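Local coordinates for globin protein (Ramazzottius varieornatus, PDB 5ZIQ), which binds heme b, its iron held by two histidines, and is probably an oxygen-binding globin, though its physiological role is not established, at residues K110-E124 / S159-E171. Sequence-based numbering, arbitrary orientation. Where two conformers were deposited one is given.
With HEM (protoporphyrin IX containing Fe), chain E; SO4 (sulfate ion), chain G.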
# COMPACT_ATOMS: atom_id res chain seq x y z
N LYS A 110 0.13 -0.49 -12.76
CA LYS A 110 1.26 -0.06 -13.58
C LYS A 110 1.36 1.47 -13.62
O LYS A 110 2.47 2.00 -13.59
CB LYS A 110 1.18 -0.65 -15.00
CG LYS A 110 1.35 -2.16 -15.02
CD LYS A 110 1.10 -2.76 -16.40
CE LYS A 110 0.90 -4.26 -16.28
NZ LYS A 110 0.70 -4.89 -17.62
N ARG A 111 0.23 2.18 -13.60
CA ARG A 111 0.27 3.64 -13.51
C ARG A 111 1.00 4.13 -12.24
O ARG A 111 1.84 5.03 -12.32
CB ARG A 111 -1.13 4.23 -13.57
CG ARG A 111 -1.14 5.75 -13.35
CD ARG A 111 -2.46 6.39 -13.68
NE ARG A 111 -2.62 6.45 -15.12
CZ ARG A 111 -3.55 5.80 -15.82
NH1 ARG A 111 -4.44 5.02 -15.21
NH2 ARG A 111 -3.58 5.93 -17.14
N VAL A 112 0.72 3.50 -11.09
CA VAL A 112 1.38 3.87 -9.83
C VAL A 112 2.90 3.77 -10.02
O VAL A 112 3.64 4.68 -9.65
CB VAL A 112 0.95 2.94 -8.68
CG1 VAL A 112 1.79 3.17 -7.43
CG2 VAL A 112 -0.53 3.14 -8.35
N GLY A 113 3.35 2.67 -10.61
CA GLY A 113 4.79 2.50 -10.84
C GLY A 113 5.36 3.57 -11.75
O GLY A 113 6.41 4.14 -11.43
N ARG A 114 4.67 3.84 -12.85
CA ARG A 114 5.10 4.88 -13.80
C ARG A 114 5.18 6.26 -13.15
O ARG A 114 6.02 7.08 -13.52
CB ARG A 114 4.16 4.89 -15.02
CG ARG A 114 4.44 5.96 -16.05
CD ARG A 114 3.96 5.52 -17.43
NE ARG A 114 3.12 4.33 -17.38
CZ ARG A 114 1.82 4.34 -17.08
NH1 ARG A 114 1.21 5.49 -16.81
NH2 ARG A 114 1.13 3.21 -17.05
N GLN A 115 4.32 6.51 -12.16
CA GLN A 115 4.29 7.77 -11.43
C GLN A 115 5.50 8.04 -10.53
O GLN A 115 5.70 9.18 -10.14
CB GLN A 115 2.99 7.93 -10.66
CG GLN A 115 1.79 8.16 -11.56
CD GLN A 115 0.48 8.05 -10.81
OE1 GLN A 115 0.34 7.23 -9.90
NE2 GLN A 115 -0.48 8.86 -11.19
N HIS A 116 6.29 7.01 -10.21
CA HIS A 116 7.54 7.20 -9.43
C HIS A 116 8.81 7.35 -10.25
O HIS A 116 9.87 7.61 -9.68
CB HIS A 116 7.71 6.07 -8.39
CG HIS A 116 6.62 6.04 -7.37
ND1 HIS A 116 5.36 5.57 -7.68
CD2 HIS A 116 6.58 6.43 -6.08
CE1 HIS A 116 4.59 5.69 -6.61
NE2 HIS A 116 5.31 6.20 -5.63
N LYS A 117 8.72 7.20 -11.57
CA LYS A 117 9.91 7.24 -12.43
C LYS A 117 10.81 8.45 -12.25
O LYS A 117 12.05 8.34 -12.26
CB LYS A 117 9.48 7.14 -13.89
CG LYS A 117 9.17 5.72 -14.32
CD LYS A 117 8.42 5.72 -15.64
CE LYS A 117 9.36 5.81 -16.83
NZ LYS A 117 8.63 5.62 -18.11
N THR A 118 10.16 9.60 -12.08
CA THR A 118 10.83 10.90 -11.98
C THR A 118 10.87 11.51 -10.58
O THR A 118 11.29 12.67 -10.43
CB THR A 118 10.11 11.90 -12.88
OG1 THR A 118 8.76 12.04 -12.42
CG2 THR A 118 10.12 11.40 -14.29
N VAL A 119 10.40 10.78 -9.57
CA VAL A 119 10.54 11.22 -8.18
C VAL A 119 12.04 11.28 -7.90
O VAL A 119 12.71 10.25 -8.05
CB VAL A 119 9.84 10.28 -7.18
CG1 VAL A 119 10.22 10.66 -5.75
CG2 VAL A 119 8.33 10.35 -7.33
N PRO A 120 12.57 12.47 -7.51
CA PRO A 120 14.00 12.57 -7.17
C PRO A 120 14.39 11.56 -6.11
O PRO A 120 13.65 11.38 -5.14
CB PRO A 120 14.12 13.98 -6.60
CG PRO A 120 13.07 14.74 -7.34
CD PRO A 120 11.91 13.78 -7.39
N GLY A 121 15.52 10.89 -6.31
CA GLY A 121 16.04 9.94 -5.33
C GLY A 121 15.36 8.58 -5.29
O GLY A 121 15.75 7.73 -4.52
N PHE A 122 14.33 8.38 -6.12
CA PHE A 122 13.58 7.13 -6.09
C PHE A 122 14.32 6.02 -6.81
O PHE A 122 14.89 6.24 -7.89
CB PHE A 122 12.18 7.30 -6.67
CG PHE A 122 11.25 6.18 -6.30
CD1 PHE A 122 10.57 6.20 -5.07
CD2 PHE A 122 11.12 5.09 -7.13
CE1 PHE A 122 9.74 5.14 -4.73
CE2 PHE A 122 10.29 4.03 -6.79
CZ PHE A 122 9.62 4.06 -5.59
N GLN A 123 14.30 4.84 -6.20
CA GLN A 123 14.84 3.60 -6.76
C GLN A 123 13.72 2.57 -6.81
O GLN A 123 12.91 2.51 -5.89
CB GLN A 123 15.91 3.02 -5.83
CG GLN A 123 17.18 3.80 -5.61
CD GLN A 123 18.12 3.06 -4.67
OE1 GLN A 123 18.70 3.64 -3.75
NE2 GLN A 123 18.26 1.74 -4.88
N GLU A 124 13.70 1.73 -7.85
CA GLU A 124 12.70 0.65 -7.96
C GLU A 124 12.64 -0.26 -6.71
O GLU A 124 11.57 -0.79 -6.35
CB GLU A 124 13.01 -0.20 -9.20
CG GLU A 124 11.93 -1.20 -9.57
CD GLU A 124 12.37 -2.15 -10.67
OE1 GLU A 124 13.45 -1.93 -11.27
OE2 GLU A 124 11.65 -3.13 -10.93
N SER A 159 2.62 -8.89 -2.36
CA SER A 159 3.75 -9.20 -3.25
C SER A 159 3.38 -9.06 -4.73
O SER A 159 4.11 -8.44 -5.51
CB SER A 159 4.31 -10.60 -2.99
OG SER A 159 4.97 -10.63 -1.75
N TRP A 160 2.21 -9.59 -5.09
CA TRP A 160 1.75 -9.55 -6.47
C TRP A 160 1.52 -8.10 -6.90
O TRP A 160 1.95 -7.69 -8.00
CB TRP A 160 0.50 -10.41 -6.60
CG TRP A 160 -0.11 -10.43 -7.98
CD1 TRP A 160 0.18 -11.31 -8.99
CD2 TRP A 160 -1.10 -9.55 -8.48
NE1 TRP A 160 -0.58 -11.02 -10.10
CE2 TRP A 160 -1.38 -9.95 -9.81
CE3 TRP A 160 -1.80 -8.45 -7.94
CZ2 TRP A 160 -2.32 -9.30 -10.62
CZ3 TRP A 160 -2.73 -7.80 -8.75
CH2 TRP A 160 -2.98 -8.22 -10.07
N THR A 161 0.86 -7.30 -6.06
CA THR A 161 0.70 -5.87 -6.40
C THR A 161 2.04 -5.17 -6.61
O THR A 161 2.15 -4.37 -7.55
CB THR A 161 -0.14 -5.05 -5.38
OG1 THR A 161 0.54 -4.93 -4.12
CG2 THR A 161 -1.50 -5.69 -5.18
N THR A 162 3.04 -5.44 -5.76
CA THR A 162 4.37 -4.80 -5.92
C THR A 162 5.00 -5.14 -7.26
O THR A 162 5.60 -4.26 -7.90
CB THR A 162 5.31 -5.23 -4.80
OG1 THR A 162 4.79 -4.72 -3.59
CG2 THR A 162 6.77 -4.68 -4.98
N GLU A 163 4.89 -6.40 -7.66
CA GLU A 163 5.40 -6.83 -8.94
C GLU A 163 4.77 -6.02 -10.08
O GLU A 163 5.49 -5.59 -11.00
CB GLU A 163 5.23 -8.33 -9.12
CG GLU A 163 6.10 -8.95 -10.20
CD GLU A 163 5.52 -8.84 -11.59
OE1 GLU A 163 6.31 -8.55 -12.53
OE2 GLU A 163 4.30 -9.07 -11.77
N LYS A 164 3.47 -5.76 -10.00
CA LYS A 164 2.80 -5.00 -11.08
C LYS A 164 3.19 -3.54 -11.06
O LYS A 164 3.38 -2.92 -12.12
CB LYS A 164 1.27 -5.15 -11.03
CG LYS A 164 0.78 -6.60 -11.10
CD LYS A 164 1.43 -7.37 -12.24
CE LYS A 164 0.91 -8.80 -12.29
NZ LYS A 164 1.48 -9.58 -13.43
N ILE A 165 3.31 -2.98 -9.86
CA ILE A 165 3.80 -1.60 -9.71
C ILE A 165 5.21 -1.50 -10.29
O ILE A 165 5.48 -0.59 -11.06
CB ILE A 165 3.74 -1.14 -8.23
CG1 ILE A 165 2.27 -1.03 -7.80
CG2 ILE A 165 4.43 0.22 -8.07
CD1 ILE A 165 2.05 -0.85 -6.31
N ARG A 166 6.07 -2.47 -9.98
CA ARG A 166 7.43 -2.47 -10.52
C ARG A 166 7.47 -2.56 -12.05
O ARG A 166 8.29 -1.88 -12.67
CB ARG A 166 8.23 -3.60 -9.89
CG ARG A 166 8.59 -3.32 -8.44
CD ARG A 166 9.40 -4.48 -7.88
NE ARG A 166 10.58 -4.70 -8.72
CZ ARG A 166 11.45 -5.68 -8.54
NH1 ARG A 166 11.30 -6.56 -7.55
NH2 ARG A 166 12.48 -5.79 -9.37
N GLU A 167 6.57 -3.36 -12.63
CA GLU A 167 6.43 -3.46 -14.10
C GLU A 167 6.14 -2.10 -14.71
O GLU A 167 6.74 -1.72 -15.72
CB GLU A 167 5.31 -4.42 -14.50
CG GLU A 167 5.66 -5.89 -14.39
CD GLU A 167 4.50 -6.80 -14.77
OE1 GLU A 167 4.63 -8.02 -14.58
OE2 GLU A 167 3.47 -6.31 -15.29
N GLY A 168 5.23 -1.35 -14.08
CA GLY A 168 4.90 -0.01 -14.54
C GLY A 168 6.09 0.92 -14.45
O GLY A 168 6.31 1.71 -15.36
N PHE A 169 6.84 0.84 -13.36
CA PHE A 169 8.05 1.64 -13.20
C PHE A 169 9.08 1.37 -14.31
O PHE A 169 9.73 2.30 -14.77
CB PHE A 169 8.67 1.41 -11.83
CG PHE A 169 9.86 2.29 -11.52
CD1 PHE A 169 9.70 3.56 -10.98
CD2 PHE A 169 11.16 1.82 -11.77
CE1 PHE A 169 10.80 4.35 -10.66
CE2 PHE A 169 12.26 2.61 -11.47
CZ PHE A 169 12.08 3.88 -10.93
N ARG A 170 9.20 0.11 -14.71
CA ARG A 170 10.22 -0.33 -15.68
C ARG A 170 9.83 -0.14 -17.14
O ARG A 170 10.65 -0.36 -18.05
CB ARG A 170 10.64 -1.79 -15.42
CG ARG A 170 11.43 -1.96 -14.13
CD ARG A 170 12.48 -3.06 -14.24
NE ARG A 170 11.91 -4.41 -14.23
CZ ARG A 170 12.63 -5.53 -14.32
NH1 ARG A 170 13.96 -5.49 -14.41
NH2 ARG A 170 12.01 -6.71 -14.31
N GLU A 171 8.59 0.30 -17.37
CA GLU A 171 8.12 0.62 -18.73
C GLU A 171 8.75 1.87 -19.32
O GLU A 171 8.90 1.97 -20.53
CB GLU A 171 6.61 0.72 -18.76
CG GLU A 171 5.95 -0.60 -19.10
CD GLU A 171 4.57 -0.75 -18.49
OE1 GLU A 171 3.87 0.27 -18.30
OE2 GLU A 171 4.20 -1.91 -18.20
OXT GLU A 171 9.12 2.81 -18.60
CHA HEM E . 3.73 9.58 -5.35
CHB HEM E . 7.24 8.22 -2.33
CHC HEM E . 5.76 3.59 -2.99
CHD HEM E . 1.49 5.38 -4.43
C1A HEM E . 4.84 9.61 -4.54
C2A HEM E . 5.68 10.73 -4.35
C3A HEM E . 6.67 10.35 -3.50
C4A HEM E . 6.45 9.00 -3.15
CMA HEM E . 7.79 11.23 -2.99
CAA HEM E . 5.49 12.09 -4.98
CBA HEM E . 5.26 13.18 -3.92
CGA HEM E . 3.92 12.99 -3.26
O1A HEM E . 2.90 12.80 -3.96
O2A HEM E . 3.83 13.01 -2.02
C1B HEM E . 7.17 6.81 -2.29
C2B HEM E . 8.14 5.99 -1.67
C3B HEM E . 7.76 4.69 -1.84
C4B HEM E . 6.48 4.72 -2.59
CMB HEM E . 9.39 6.47 -0.97
CAB HEM E . 8.45 3.48 -1.38
CBB HEM E . 8.92 3.43 -0.13
C1C HEM E . 4.42 3.66 -3.35
C2C HEM E . 3.49 2.61 -3.32
C3C HEM E . 2.26 3.14 -3.72
C4C HEM E . 2.45 4.52 -3.99
CMC HEM E . 3.77 1.19 -2.93
CAC HEM E . 0.96 2.47 -3.83
CBC HEM E . 0.83 1.16 -3.73
C1D HEM E . 1.82 6.67 -4.85
C2D HEM E . 0.84 7.50 -5.58
C3D HEM E . 1.46 8.67 -5.83
C4D HEM E . 2.82 8.54 -5.27
CMD HEM E . -0.57 7.10 -5.95
CAD HEM E . 0.88 9.86 -6.56
CBD HEM E . 1.40 9.85 -7.99
CGD HEM E . 0.87 11.02 -8.79
O1D HEM E . -0.12 11.65 -8.36
O2D HEM E . 1.41 11.34 -9.87
NA HEM E . 5.34 8.55 -3.83
NB HEM E . 6.24 6.02 -2.82
NC HEM E . 3.77 4.79 -3.77
ND HEM E . 2.98 7.34 -4.69
FE HEM E . 4.55 6.71 -3.81
S SO4 G . -0.20 8.28 -17.33
O1 SO4 G . -0.93 7.04 -17.69
O2 SO4 G . 0.72 8.02 -16.20
O3 SO4 G . 0.59 8.73 -18.50
O4 SO4 G . -1.17 9.32 -16.93
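The proximal side of the heme pocket, where the helix leading to the iron-binding His116 meets the C-terminal helix, includes a glycine-to-glycine crossing: Gly113 and Gly168 permit an axis approach of 6.2 Å at a crossing angle of -51°. Two CA-H...O contacts are the evidence for this closeness, Gly113 CA to Ile165 O at 3.2 Å and Gly168 CA to Lys110 O at 3.3 Å; a CB at either glycine would collide with the facing carbonyl oxygen. Beside the crossing, Ile165 sets CG2 against Val112 CG1, and both side chains touch the porphyrin. Phe169 has CG anti to its backbone N (chi1 -175°), which carries the ring against the turn that starts at His116: the oxygens of Gly113 and His116 lie at its edge, Glu124 CA over one face, and Phe122 CD2 meets Phe169 CE1 obliquely at 3.6 Å. Glu124 extends past this ring to Arg166, whose NE and NH2 grip the single oxygen OE2 side-on, at 2.9 and 3.2 Å. That oxygen lies in the guanidinium plane, yet both nitrogens approach from the same face of the carboxylate. The Arg170 guanidinium contributes charge without an N-H aimed at OE2, which stands well out of its plane, while Arg170 CD packs against Glu124 OE1. With an alanine here instead of Glu124, Arg166 and Arg170 would probably be left without their shared carboxylate, and part of the Phe169 ring would lose its cover. Lys117 NZ bonds the terminal carboxylate at Glu171 OXT (2.9 Å). His116 NE2 binds iron, as does His88, while ND1 donates to Val112 O, which, together with the iron bond, limits the ring's rotation: the F/H helix packing of the globin fold, here beside a bis-histidine, hexacoordinate heme.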